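Local coordinates for transcriptional regulator, MerR family (Bacillus thuringiensis serovar konkukian, PDB 3GPV), which probably binds DNA as a two-chain transcription factor of the MerR family, at residues L67-T72 and K101-N106. Numbering follows the deposited sequence.
Sequences LCLKNT and KQQEAN
T72 OG1 is the polar centre of this contact: Q103 NE2 donates a hydrogen bond to it over 2.9 Å, and two backbone carbonyls of the preceding helix lie within reach of the same hydroxyl. The N-H...O angle is 139°, so the bond is noticeably bent, but OG1 sits just 15° out of the Q103 amide plane, a direction suited to an amide donor. Roughly opposite this donor, C68 O is 2.8 Å from T72 OG1, while L69 O flanks the line between them, 3.1 Å from T72 OG1; both distances suit a hydrogen bond, and the hydroxyl has one proton to give. Placing OG1 between the backbone N and the carbonyl carbon of T72 (chi1 46°) brings the hydroxyl back to these carbonyls. Q103 NE2 also makes a weak bond to T72 O, 3.3 Å away, so the amide touches both side chain and backbone of one residue. Q103 reaches across with CG anti to its N and a bend at chi2. Its aliphatic part meets L69, whose CD2 lies 3.9 Å from Q103 CG. M74 touches both L69 and Q103, while I121 and N117 of the second subunit pack on L69 and T72, respectively. The contact thus joins helix 57-70 and the turn after it, part of the MerR-type DNA-binding region, to the long helix 93-128. All three touching residues are buried, so the Q103 amide gives its N-H away from solvent to a hydroxyl that can still donate its own proton to a helix-end carbonyl, a polar relay linking the two helices.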
# COMPACT_ATOMS: atom_id res chain seq x y z
N LEU B 67 -1.47 13.77 1.92
CA LEU B 67 -1.19 12.76 0.90
C LEU B 67 0.02 11.90 1.24
O LEU B 67 0.03 10.70 0.98
CB LEU B 67 -1.00 13.43 -0.47
CG LEU B 67 -2.22 14.18 -1.00
CD1 LEU B 67 -1.90 14.85 -2.32
CD2 LEU B 67 -3.37 13.21 -1.18
N CYS B 68 1.05 12.53 1.80
CA CYS B 68 2.27 11.83 2.17
C CYS B 68 1.97 10.76 3.21
O CYS B 68 2.39 9.62 3.08
CB CYS B 68 3.29 12.82 2.72
SG CYS B 68 4.75 12.09 3.51
N LEU B 69 1.22 11.14 4.24
CA LEU B 69 0.85 10.22 5.31
C LEU B 69 -0.10 9.13 4.82
O LEU B 69 -0.02 7.98 5.25
CB LEU B 69 0.20 11.01 6.45
CG LEU B 69 1.13 12.03 7.13
CD1 LEU B 69 0.37 12.88 8.12
CD2 LEU B 69 2.24 11.29 7.82
N LYS B 70 -1.00 9.49 3.91
CA LYS B 70 -1.94 8.52 3.38
C LYS B 70 -1.23 7.54 2.45
O LYS B 70 -1.52 6.35 2.47
CB LYS B 70 -3.08 9.24 2.65
CG LYS B 70 -3.96 8.36 1.77
CD LYS B 70 -3.34 8.22 0.39
CE LYS B 70 -4.25 7.50 -0.60
NZ LYS B 70 -3.66 7.50 -1.97
N ASN B 71 -0.31 8.05 1.65
CA ASN B 71 0.42 7.19 0.72
C ASN B 71 1.44 6.29 1.42
O ASN B 71 2.05 5.43 0.78
CB ASN B 71 1.11 8.05 -0.34
CG ASN B 71 0.14 8.60 -1.37
OD1 ASN B 71 0.42 9.58 -2.04
ND2 ASN B 71 -1.00 7.95 -1.50
N THR B 72 1.63 6.50 2.72
CA THR B 72 2.56 5.67 3.47
C THR B 72 1.81 4.79 4.45
O THR B 72 2.39 4.23 5.38
CB THR B 72 3.64 6.50 4.21
OG1 THR B 72 3.04 7.61 4.88
CG2 THR B 72 4.67 7.02 3.22
N LYS B 101 7.47 10.86 14.27
CA LYS B 101 8.56 9.96 14.58
C LYS B 101 8.10 8.52 14.44
O LYS B 101 8.83 7.68 13.93
CB LYS B 101 9.13 10.25 15.98
CG LYS B 101 9.92 11.55 16.04
CD LYS B 101 10.54 11.81 17.40
CE LYS B 101 11.63 10.80 17.71
NZ LYS B 101 12.25 11.02 19.05
N GLN B 102 6.88 8.23 14.87
CA GLN B 102 6.38 6.87 14.73
C GLN B 102 6.19 6.54 13.24
O GLN B 102 6.54 5.45 12.78
CB GLN B 102 5.06 6.69 15.48
CG GLN B 102 5.18 7.00 16.97
CD GLN B 102 3.87 6.79 17.71
OE1 GLN B 102 2.82 7.29 17.31
NE2 GLN B 102 3.93 6.04 18.82
N GLN B 103 5.65 7.49 12.50
CA GLN B 103 5.44 7.26 11.07
C GLN B 103 6.77 7.02 10.37
O GLN B 103 6.88 6.16 9.50
CB GLN B 103 4.71 8.44 10.43
CG GLN B 103 4.28 8.19 8.99
CD GLN B 103 3.37 6.98 8.84
OE1 GLN B 103 2.90 6.40 9.81
NE2 GLN B 103 3.11 6.59 7.60
N GLU B 104 7.79 7.78 10.74
CA GLU B 104 9.10 7.61 10.14
C GLU B 104 9.51 6.15 10.37
O GLU B 104 9.92 5.45 9.45
CB GLU B 104 10.11 8.56 10.78
CG GLU B 104 11.56 8.19 10.55
CD GLU B 104 12.52 9.05 11.33
OE1 GLU B 104 12.18 9.42 12.48
OE2 GLU B 104 13.61 9.35 10.79
N ALA B 105 9.39 5.70 11.62
CA ALA B 105 9.75 4.33 11.95
C ALA B 105 8.93 3.38 11.04
O ALA B 105 9.48 2.44 10.46
CB ALA B 105 9.47 4.06 13.45
N ASN B 106 7.64 3.64 10.91
CA ASN B 106 6.79 2.80 10.06
C ASN B 106 7.23 2.84 8.59
O ASN B 106 7.26 1.82 7.90
CB ASN B 106 5.34 3.26 10.16
CG ASN B 106 4.67 2.83 11.44
OD1 ASN B 106 4.91 1.73 11.93
ND2 ASN B 106 3.81 3.68 11.99